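Local coordinates for designed Anbu Protein (Synthetic construct, PDB 5LOY) that probably acts as a proteasome-type N-terminal nucleophile hydrolase, a consensus-designed version of an ancestral beta subunit that packs into helical assemblies, at residues A[16-21]-A[27-32]; A[143-146]-A[152-155]; A[179-182]-A[186-189]. One frame throughout, in Å; residues are numbered along the deposited sequence.

Interaction 1 of 3, residues A[16-21]-A[27-32]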
ATOM      1  N   SER A  16      -8.624  -7.904 -12.684  1.00 30.24           N
ATOM      2  CA  SER A  16      -7.675  -6.929 -13.213  1.00 31.41           C
ATOM      3  C   SER A  16      -8.376  -5.664 -13.622  1.00 33.33           C
ATOM      4  O   SER A  16      -9.519  -5.724 -14.037  1.00 35.64           O
ATOM      5  CB  SER A  16      -6.942  -7.503 -14.437  1.00 30.89           C
ATOM      6  OG  SER A  16      -7.869  -7.835 -15.455  1.00 31.30           O
ATOM      7  N   ASP A  17      -7.686  -4.530 -13.529  1.00 34.71           N
ATOM      8  CA  ASP A  17      -8.232  -3.248 -13.978  1.00 37.51           C
ATOM      9  C   ASP A  17      -7.802  -2.989 -15.428  1.00 37.44           C
ATOM     10  O   ASP A  17      -7.278  -3.893 -16.082  1.00 38.34           O
ATOM     11  CB  ASP A  17      -7.748  -2.119 -13.080  1.00 39.48           C
ATOM     12  CG  ASP A  17      -6.365  -1.614 -13.472  1.00 43.65           C
ATOM     13  OD1 ASP A  17      -5.512  -2.479 -13.787  1.00 43.10           O
ATOM     14  OD2 ASP A  17      -6.147  -0.364 -13.495  1.00 44.42           O
ATOM     15  N   SER A  18      -8.015  -1.774 -15.937  1.00 35.71           N
ATOM     16  CA  SER A  18      -7.688  -1.477 -17.339  1.00 35.93           C
ATOM     17  C   SER A  18      -6.938  -0.172 -17.589  1.00 35.64           C
ATOM     18  O   SER A  18      -6.655   0.162 -18.719  1.00 36.12           O
ATOM     19  CB  SER A  18      -8.960  -1.507 -18.193  1.00 36.93           C
ATOM     20  OG  SER A  18      -9.949  -0.625 -17.678  1.00 39.15           O
ATOM     21  N   ARG A  19      -6.601   0.558 -16.547  1.00 36.47           N
ATOM     22  CA  ARG A  19      -5.972   1.841 -16.734  1.00 38.27           C
ATOM     23  C   ARG A  19      -4.480   1.615 -16.999  1.00 37.99           C
ATOM     24  O   ARG A  19      -3.796   0.926 -16.257  1.00 36.71           O
ATOM     25  CB  ARG A  19      -6.213   2.713 -15.525  1.00 39.34           C
ATOM     26  CG  ARG A  19      -5.758   4.141 -15.705  1.00 41.55           C
ATOM     27  CD  ARG A  19      -6.272   5.027 -14.579  1.00 42.25           C
ATOM     28  NE  ARG A  19      -7.691   5.350 -14.672  1.00 42.97           N
ATOM     29  CZ  ARG A  19      -8.343   6.120 -13.789  1.00 41.92           C
ATOM     30  NH1 ARG A  19      -7.718   6.610 -12.736  1.00 41.42           N
ATOM     31  NH2 ARG A  19      -9.621   6.389 -13.950  1.00 40.86           N
ATOM     32  N   THR A  20      -3.998   2.163 -18.097  1.00 40.56           N
ATOM     33  CA  THR A  20      -2.734   1.753 -18.645  1.00 44.54           C
ATOM     34  C   THR A  20      -1.932   2.947 -19.153  1.00 48.39           C
ATOM     35  O   THR A  20      -2.453   3.779 -19.865  1.00 48.07           O
ATOM     36  CB  THR A  20      -2.949   0.787 -19.844  1.00 45.35           C
ATOM     37  OG1 THR A  20      -3.809  -0.292 -19.458  1.00 46.76           O
ATOM     38  CG2 THR A  20      -1.637   0.191 -20.319  1.00 44.30           C
ATOM     39  N   ASN A  21      -0.647   2.974 -18.820  1.00 55.14           N
ATOM     40  CA  ASN A  21       0.299   3.863 -19.488  1.00 62.66           C
ATOM     41  C   ASN A  21       0.547   3.516 -20.976  1.00 64.43           C
ATOM     42  O   ASN A  21       1.185   2.515 -21.304  1.00 69.54           O
ATOM     43  CB  ASN A  21       1.617   3.903 -18.731  1.00 65.63           C
ATOM     44  CG  ASN A  21       2.034   5.310 -18.450  1.00 77.03           C
ATOM     45  OD1 ASN A  21       1.663   5.869 -17.403  1.00 79.81           O
ATOM     46  ND2 ASN A  21       2.714   5.945 -19.419  1.00 82.96           N
ATOM     47  N   ILE A  27      -2.970   8.056 -20.892  1.00 56.38           N
ATOM     48  CA  ILE A  27      -3.334   6.930 -20.107  1.00 52.56           C
ATOM     49  C   ILE A  27      -4.633   6.491 -20.742  1.00 51.36           C
ATOM     50  O   ILE A  27      -5.531   7.312 -20.912  1.00 54.22           O
ATOM     51  CB  ILE A  27      -3.524   7.365 -18.652  1.00 51.01           C
ATOM     52  CG1 ILE A  27      -2.183   7.865 -18.098  1.00 51.88           C
ATOM     53  CG2 ILE A  27      -4.053   6.225 -17.810  1.00 47.88           C
ATOM     54  CD1 ILE A  27      -2.269   8.500 -16.720  1.00 52.23           C
ATOM     55  N   SER A  28      -4.728   5.235 -21.164  1.00 48.28           N
ATOM     56  CA  SER A  28      -5.993   4.761 -21.730  1.00 48.61           C
ATOM     57  C   SER A  28      -6.353   3.380 -21.265  1.00 44.62           C
ATOM     58  O   SER A  28      -5.700   2.812 -20.369  1.00 41.93           O
ATOM     59  CB  SER A  28      -6.068   4.899 -23.273  1.00 51.89           C
ATOM     60  OG  SER A  28      -4.811   4.694 -23.856  1.00 55.25           O
ATOM     61  N   THR A  29      -7.458   2.896 -21.816  1.00 43.51           N
ATOM     62  CA  THR A  29      -8.046   1.642 -21.410  1.00 42.16           C
ATOM     63  C   THR A  29      -7.527   0.502 -22.298  1.00 40.45           C
ATOM     64  O   THR A  29      -7.640   0.540 -23.516  1.00 40.68           O
ATOM     65  CB  THR A  29      -9.576   1.784 -21.481  1.00 43.79           C
ATOM     66  OG1 THR A  29      -9.964   2.916 -20.701  1.00 43.74           O
ATOM     67  CG2 THR A  29     -10.280   0.566 -20.929  1.00 42.85           C
ATOM     68  N   PHE A  30      -6.922  -0.481 -21.654  1.00 38.72           N
ATOM     69  CA  PHE A  30      -6.517  -1.732 -22.290  1.00 38.48           C
ATOM     70  C   PHE A  30      -6.827  -2.873 -21.330  1.00 38.51           C
ATOM     71  O   PHE A  30      -6.444  -2.831 -20.177  1.00 35.76           O
ATOM     72  CB  PHE A  30      -5.022  -1.743 -22.604  1.00 36.51           C
ATOM     73  CG  PHE A  30      -4.643  -0.908 -23.783  1.00 36.80           C
ATOM     74  CD1 PHE A  30      -4.359   0.436 -23.636  1.00 37.08           C
ATOM     75  CD2 PHE A  30      -4.535  -1.467 -25.036  1.00 37.30           C
ATOM     76  CE1 PHE A  30      -4.005   1.215 -24.725  1.00 38.78           C
ATOM     77  CE2 PHE A  30      -4.167  -0.698 -26.132  1.00 39.13           C
ATOM     78  CZ  PHE A  30      -3.910   0.649 -25.977  1.00 39.73           C
ATOM     79  N   ARG A  31      -7.530  -3.882 -21.827  1.00 42.65           N
ATOM     80  CA  ARG A  31      -7.855  -5.095 -21.060  1.00 46.15           C
ATOM     81  C   ARG A  31      -6.562  -5.866 -20.681  1.00 42.80           C
ATOM     82  O   ARG A  31      -5.674  -5.995 -21.504  1.00 41.52           O
ATOM     83  CB  ARG A  31      -8.774  -5.963 -21.936  1.00 53.78           C
ATOM     84  CG  ARG A  31      -9.419  -7.167 -21.263  1.00 64.17           C
ATOM     85  CD  ARG A  31     -10.128  -8.088 -22.269  1.00 71.08           C
ATOM     86  NE  ARG A  31     -11.408  -8.578 -21.735  1.00 75.95           N
ATOM     87  CZ  ARG A  31     -12.599  -8.019 -21.965  1.00 74.91           C
ATOM     88  NH1 ARG A  31     -12.724  -6.948 -22.734  1.00 73.82           N
ATOM     89  NH2 ARG A  31     -13.682  -8.544 -21.418  1.00 78.05           N
ATOM     90  N   LYS A  32      -6.479  -6.387 -19.459  1.00 39.89           N
ATOM     91  CA  LYS A  32      -5.285  -7.082 -18.999  1.00 39.47           C
ATOM     92  C   LYS A  32      -5.467  -8.559 -18.674  1.00 37.94           C
ATOM     93  O   LYS A  32      -4.553  -9.200 -18.165  1.00 36.76           O
ATOM     94  CB  LYS A  32      -4.748  -6.365 -17.772  1.00 42.46           C
ATOM     95  CG  LYS A  32      -4.380  -4.910 -18.054  1.00 47.61           C
ATOM     96  CD  LYS A  32      -4.067  -4.198 -16.756  1.00 52.26           C
ATOM     97  CE  LYS A  32      -4.056  -2.676 -16.890  1.00 56.63           C
ATOM     98  NZ  LYS A  32      -2.978  -2.231 -17.808  1.00 58.24           N
TER
HETATM   99  O   HOH W   1      -8.424  -5.921 -17.619  1.00 34.22           O
HETATM  100  O   HOH W   2      -9.448   2.304 -18.177  1.00 39.02           O
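Ser18 O is held by two donors. Phe30 N lies 3.0 Å from Ser18 O, in the carbonyl plane and with a nearly straight N-H (168°), while Thr20 OG1 donates from 63° above that plane. Lys32 NZ donates to Thr20 OG1 at 2.7 Å, so that this hydroxyl accepts from the lysine and donates to Ser18 O, a chain of two hydrogen bonds between the segments. The side chains of Thr20 and Lys32 meet tip to tip. The lysine gets there by running extended over Asp17, Lys32 CD 3.3 Å from Asp17 O and Lys32 CE 3.4 Å from Asp17 OD1, before turning at the last torsion (chi4 -64°) to point NZ at the threonine. At the root of the lysine one water joins Ser16 OG, Asp17 O and Lys32 N.

Towards the hairpin end, Thr20 and Ser28 form an antiparallel hydrogen-bonded pair through both of their backbone N-H groups. On the opposite face of the ribbon Arg19 CG packs on Ile27 CG2 at 3.4 Å. Thr29 CG2 lies 3.5 Å from Ser18 OG, which donates to Pro190 O. Asp17 OD2 takes the N-H of Arg19, closing an Asx turn, and both carboxylate oxygens have further partners, OD1 in Tyr2 N and OD2 in Thr1 N and Gly188 N. Arg19 O meets Thr1 OG1, which Lys32 NZ also touches in a weak hydrogen bond. An N-terminal threonine beside an aspartate and a lysine, carried by this hairpin and the loop that follows it, is the catalytic constellation of proteasome beta subunits; Thr1, Asp17 and Lys32 probably form that Ntn-hydrolase active site here.

Interaction 2 of 3, residues A[143-146]-A[152-155]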
ATOM      1  N   PHE A 143      -2.278 -16.123  -2.640  1.00 33.06           N
ATOM      2  CA  PHE A 143      -2.567 -15.150  -3.679  1.00 32.59           C
ATOM      3  C   PHE A 143      -1.319 -14.418  -4.172  1.00 31.00           C
ATOM      4  O   PHE A 143      -0.313 -14.357  -3.472  1.00 30.45           O
ATOM      5  CB  PHE A 143      -3.633 -14.156  -3.191  1.00 33.49           C
ATOM      6  CG  PHE A 143      -3.155 -13.210  -2.114  1.00 31.88           C
ATOM      7  CD1 PHE A 143      -2.549 -12.007  -2.448  1.00 32.99           C
ATOM      8  CD2 PHE A 143      -3.330 -13.521  -0.763  1.00 32.21           C
ATOM      9  CE1 PHE A 143      -2.086 -11.126  -1.456  1.00 32.15           C
ATOM     10  CE2 PHE A 143      -2.883 -12.663   0.224  1.00 31.32           C
ATOM     11  CZ  PHE A 143      -2.253 -11.461  -0.120  1.00 31.04           C
ATOM     12  N   PHE A 144      -1.428 -13.840  -5.374  1.00 29.90           N
ATOM     13  CA  PHE A 144      -0.398 -12.988  -5.956  1.00 29.75           C
ATOM     14  C   PHE A 144      -1.009 -11.703  -6.484  1.00 29.35           C
ATOM     15  O   PHE A 144      -2.186 -11.652  -6.832  1.00 30.19           O
ATOM     16  CB  PHE A 144       0.290 -13.676  -7.125  1.00 29.77           C
ATOM     17  CG  PHE A 144       1.142 -14.865  -6.743  1.00 30.67           C
ATOM     18  CD1 PHE A 144       2.087 -14.789  -5.726  1.00 30.59           C
ATOM     19  CD2 PHE A 144       1.058 -16.036  -7.481  1.00 31.25           C
ATOM     20  CE1 PHE A 144       2.878 -15.880  -5.412  1.00 31.42           C
ATOM     21  CE2 PHE A 144       1.852 -17.114  -7.186  1.00 33.02           C
ATOM     22  CZ  PHE A 144       2.757 -17.042  -6.134  1.00 32.85           C
ATOM     23  N   GLN A 145      -0.179 -10.670  -6.572  1.00 30.14           N
ATOM     24  CA  GLN A 145      -0.605  -9.359  -7.072  1.00 30.51           C
ATOM     25  C   GLN A 145       0.487  -8.798  -7.941  1.00 30.49           C
ATOM     26  O   GLN A 145       1.669  -8.976  -7.629  1.00 31.19           O
ATOM     27  CB  GLN A 145      -0.756  -8.356  -5.922  1.00 31.51           C
ATOM     28  CG  GLN A 145      -1.590  -8.770  -4.713  1.00 32.00           C
ATOM     29  CD  GLN A 145      -1.439  -7.748  -3.599  1.00 31.90           C
ATOM     30  OE1 GLN A 145      -0.455  -7.757  -2.868  1.00 31.54           O
ATOM     31  NE2 GLN A 145      -2.416  -6.843  -3.486  1.00 32.89           N
ATOM     32  N   ILE A 146       0.108  -8.068  -8.979  1.00 30.23           N
ATOM     33  CA  ILE A 146       1.080  -7.336  -9.799  1.00 29.78           C
ATOM     34  C   ILE A 146       0.525  -5.942 -10.086  1.00 30.67           C
ATOM     35  O   ILE A 146      -0.695  -5.731  -9.981  1.00 29.22           O
ATOM     36  CB  ILE A 146       1.397  -8.060 -11.120  1.00 30.68           C
ATOM     37  CG1 ILE A 146       0.144  -8.284 -11.954  1.00 31.12           C
ATOM     38  CG2 ILE A 146       2.063  -9.408 -10.853  1.00 31.45           C
ATOM     39  CD1 ILE A 146       0.395  -9.072 -13.223  1.00 33.96           C
ATOM     40  N   GLY A 152      -3.841  -2.608  -1.675  1.00 29.22           N
ATOM     41  CA  GLY A 152      -4.853  -3.646  -1.651  1.00 29.63           C
ATOM     42  C   GLY A 152      -4.439  -4.919  -0.961  1.00 30.23           C
ATOM     43  O   GLY A 152      -5.277  -5.814  -0.765  1.00 31.16           O
ATOM     44  N   LYS A 153      -3.172  -5.005  -0.549  1.00 29.82           N
ATOM     45  CA  LYS A 153      -2.682  -6.206   0.104  1.00 30.39           C
ATOM     46  C   LYS A 153      -3.292  -6.472   1.503  1.00 31.00           C
ATOM     47  O   LYS A 153      -3.571  -7.620   1.830  1.00 32.96           O
ATOM     48  CB  LYS A 153      -1.164  -6.190   0.195  1.00 31.73           C
ATOM     49  CG  LYS A 153      -0.537  -7.499   0.666  1.00 33.02           C
ATOM     50  CD  LYS A 153       0.989  -7.379   0.644  1.00 34.92           C
ATOM     51  CE  LYS A 153       1.734  -8.721   0.772  1.00 35.67           C
ATOM     52  NZ  LYS A 153       1.933  -9.125   2.190  1.00 36.91           N
ATOM     53  N   PRO A 154      -3.457  -5.438   2.341  1.00 31.65           N
ATOM     54  CA  PRO A 154      -3.894  -5.709   3.714  1.00 32.48           C
ATOM     55  C   PRO A 154      -5.208  -6.463   3.842  1.00 33.35           C
ATOM     56  O   PRO A 154      -5.308  -7.390   4.620  1.00 32.76           O
ATOM     57  CB  PRO A 154      -4.009  -4.322   4.313  1.00 33.00           C
ATOM     58  CG  PRO A 154      -2.941  -3.554   3.601  1.00 34.33           C
ATOM     59  CD  PRO A 154      -3.032  -4.036   2.182  1.00 32.96           C
ATOM     60  N   ILE A 155      -6.199  -6.113   3.039  1.00 35.40           N
ATOM     61  CA  ILE A 155      -7.476  -6.807   3.118  1.00 34.61           C
ATOM     62  C   ILE A 155      -7.357  -8.262   2.666  1.00 34.50           C
ATOM     63  O   ILE A 155      -7.997  -9.140   3.234  1.00 35.04           O
ATOM     64  CB  ILE A 155      -8.601  -6.039   2.367  1.00 34.59           C
ATOM     65  CG1 ILE A 155      -9.965  -6.656   2.683  1.00 35.19           C
ATOM     66  CG2 ILE A 155      -8.384  -6.016   0.869  1.00 34.57           C
ATOM     67  CD1 ILE A 155     -10.342  -6.522   4.140  1.00 35.27           C
TER
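The side-chain amide of Gln145 lies across the root of Lys153, the two side chains meeting at about a right angle. Gln145 OE1 sits 3.5 Å from both Lys153 CB and Lys153 CG, and the lysine CD follows at 3.8 Å from that oxygen. On the other side of the amide, Gln145 NE2 is 3.5 Å from Lys153 N and 3.8 Å from Gly152 C, distances of packing and not of bonding. Beside it, Phe143 brings ring atom CZ to 4.4 Å from Lys153 CG, which lies at the edge of the ring near its plane. The contact is small and made by van der Waals touches.

Its polar ends are held by a second shell. Gln145 NE2 donates to Tyr2 OH, with a weak bond to Thr149 O, which fixes how the amide is turned. Lys153 starts with CG anti to its backbone N (chi1 -171°) and runs extended until the bend at chi4, where NZ reaches Asp157 OD2 in a salt bridge and also Ser183 O of the second subunit. Gly152 O is taken up by Ser176 OG.

Phe143 and Gln145 thus face the helix from one side of strand 143-147, touching Leu156 as well, while Phe144 and Ile146 turn to the strands 110-118 and 124-128 behind it. Helix 153-159 is wedged between this sheet, helix 166-183 and the neighbouring subunit.

Interaction 3 of 3, residues A[179-182]-A[186-189]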
ATOM      1  N   SER A 179     -10.239   0.089  -2.499  1.00 36.58           N
ATOM      2  CA  SER A 179      -9.245   0.807  -1.689  1.00 36.92           C
ATOM      3  C   SER A 179      -8.097   1.333  -2.539  1.00 34.87           C
ATOM      4  O   SER A 179      -7.612   2.457  -2.336  1.00 35.81           O
ATOM      5  CB  SER A 179      -8.701  -0.106  -0.589  1.00 37.99           C
ATOM      6  OG  SER A 179      -9.706  -0.355   0.371  1.00 45.03           O
ATOM      7  N   THR A 180      -7.667   0.525  -3.493  1.00 32.63           N
ATOM      8  CA  THR A 180      -6.598   0.919  -4.407  1.00 31.84           C
ATOM      9  C   THR A 180      -7.022   2.094  -5.287  1.00 32.89           C
ATOM     10  O   THR A 180      -6.294   3.076  -5.386  1.00 32.96           O
ATOM     11  CB  THR A 180      -6.177  -0.267  -5.289  1.00 32.38           C
ATOM     12  OG1 THR A 180      -5.741  -1.363  -4.467  1.00 30.93           O
ATOM     13  CG2 THR A 180      -5.079   0.146  -6.216  1.00 32.46           C
ATOM     14  N   MET A 181      -8.226   2.034  -5.857  1.00 35.90           N
ATOM     15  CA  MET A 181      -8.712   3.119  -6.702  1.00 38.56           C
ATOM     16  C   MET A 181      -8.921   4.427  -5.969  1.00 39.68           C
ATOM     17  O   MET A 181      -8.617   5.507  -6.507  1.00 43.18           O
ATOM     18  CB  MET A 181      -9.967   2.704  -7.450  1.00 43.33           C
ATOM     19  CG  MET A 181      -9.610   1.726  -8.574  1.00 45.75           C
ATOM     20  SD  MET A 181     -10.945   1.030  -9.545  1.00 49.28           S
ATOM     21  CE  MET A 181     -12.153   0.730  -8.258  1.00 46.69           C
ATOM     22  N   ARG A 182      -9.363   4.351  -4.726  1.00 38.86           N
ATOM     23  CA  ARG A 182      -9.485   5.547  -3.904  1.00 41.01           C
ATOM     24  C   ARG A 182      -8.160   6.223  -3.609  1.00 40.61           C
ATOM     25  O   ARG A 182      -8.117   7.419  -3.415  1.00 41.39           O
ATOM     26  CB  ARG A 182     -10.115   5.217  -2.557  1.00 43.02           C
ATOM     27  CG  ARG A 182     -11.598   5.028  -2.640  1.00 46.19           C
ATOM     28  CD  ARG A 182     -12.112   4.410  -1.359  1.00 50.69           C
ATOM     29  NE  ARG A 182     -13.538   4.133  -1.515  1.00 60.09           N
ATOM     30  CZ  ARG A 182     -14.531   4.953  -1.156  1.00 61.95           C
ATOM     31  NH1 ARG A 182     -14.270   6.108  -0.546  1.00 62.11           N
ATOM     32  NH2 ARG A 182     -15.790   4.587  -1.384  1.00 60.54           N
ATOM     33  N   SER A 186      -3.472   5.583 -10.680  1.00 40.28           N
ATOM     34  CA  SER A 186      -2.950   4.832 -11.817  1.00 41.18           C
ATOM     35  C   SER A 186      -3.765   3.541 -12.015  1.00 40.25           C
ATOM     36  O   SER A 186      -3.581   2.845 -13.006  1.00 38.26           O
ATOM     37  CB  SER A 186      -1.442   4.540 -11.670  1.00 39.69           C
ATOM     38  OG  SER A 186      -1.210   3.509 -10.711  1.00 39.49           O
ATOM     39  N   VAL A 187      -4.670   3.238 -11.087  1.00 38.03           N
ATOM     40  CA  VAL A 187      -5.615   2.147 -11.309  1.00 38.27           C
ATOM     41  C   VAL A 187      -7.065   2.637 -11.439  1.00 38.48           C
ATOM     42  O   VAL A 187      -7.462   3.603 -10.791  1.00 43.58           O
ATOM     43  CB  VAL A 187      -5.384   0.921 -10.376  1.00 37.57           C
ATOM     44  CG1 VAL A 187      -4.181   1.097  -9.474  1.00 36.97           C
ATOM     45  CG2 VAL A 187      -6.618   0.518  -9.613  1.00 38.68           C
ATOM     46  N   GLY A 188      -7.827   1.982 -12.319  1.00 36.64           N
ATOM     47  CA  GLY A 188      -9.137   2.470 -12.733  1.00 36.64           C
ATOM     48  C   GLY A 188     -10.022   1.486 -13.483  1.00 36.02           C
ATOM     49  O   GLY A 188      -9.549   0.557 -14.129  1.00 33.42           O
ATOM     50  N   LEU A 189     -11.328   1.726 -13.396  1.00 38.09           N
ATOM     51  CA  LEU A 189     -12.348   0.941 -14.089  1.00 39.15           C
ATOM     52  C   LEU A 189     -12.256   1.177 -15.571  1.00 40.27           C
ATOM     53  O   LEU A 189     -11.811   2.229 -15.991  1.00 41.47           O
ATOM     54  CB  LEU A 189     -13.736   1.377 -13.626  1.00 40.94           C
ATOM     55  CG  LEU A 189     -14.118   1.104 -12.161  1.00 40.29           C
ATOM     56  CD1 LEU A 189     -15.545   1.532 -11.872  1.00 43.49           C
ATOM     57  CD2 LEU A 189     -13.978  -0.354 -11.845  1.00 38.98           C
TER
HETATM   58  O   HOH W   3      -8.331   5.828  -9.461  1.00 30.73           O
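Met181 lies against all three residues that run from Val187 to Leu189, and each further atom of its side chain meets the next part of that loop. From CB, the first torsion puts CG anti to the carbonyl carbon (chi1 -73°). There Met181 CG packs tightly on Val187 CG2, at 3.4 Å, with Val187 O 3.6 Å from the same Met181 CG. The chain then continues extended to SD, which sits beside the loop backbone: Met181 SD is 3.9 Å from Gly188 CA and equally far from Leu189 N, ordinary packing distances of a sulfur over backbone. A turn at chi3 (-40°) carries Met181 CE across to Leu189 CD2, 4.2 Å away, while Met181 SD touches Leu189 CD2 at 4.1 Å. Met181 and Leu189 cross at about a right angle, and Met181 and Val187 do likewise.

Val187 also meets Thr180. Val187 CG1 rests on Thr180 CG2 at 3.5 Å, and the other methyl of the valine, CG2, lies between Met181 CG and Thr180 CG2. The threonine hydroxyl is engaged within its own helix, Thr180 OG1 bonding back along it to Ser176 O.

At the backbone, a water lies within hydrogen-bonding distance of Met181 O and Val187 O, although other acceptors also compete for its protons.

The contact therefore folds the loop that leaves helix 166-183 back onto the last turn of that helix, just before strand 191-197 begins. Helix 214-232 packs on the same methionine and leucine through Phe216, and on Met181 also through Arg220.

In the fold
Interactions 1 and 3 lie next to each other, centres 11 Å apart, and meet where Asp17 OD2 approaches Gly188 N at 3.1 Å in a probable hydrogen bond. The loop packed by Met181 thus borders the presumed active site around Thr1. Interaction 2 stands further off, its centre 18 Å from interaction 1 and with nearest atoms about 7 Å away, yet Tyr2 links the two: its backbone N binds Asp17 and its hydroxyl binds Gln145. Interactions 2 and 3, 13 Å between centres, join through consecutive helices, Gly152 N packing 3.6 Å from Thr180 OG1. Both reach the second subunit, whereas interaction 1 does not.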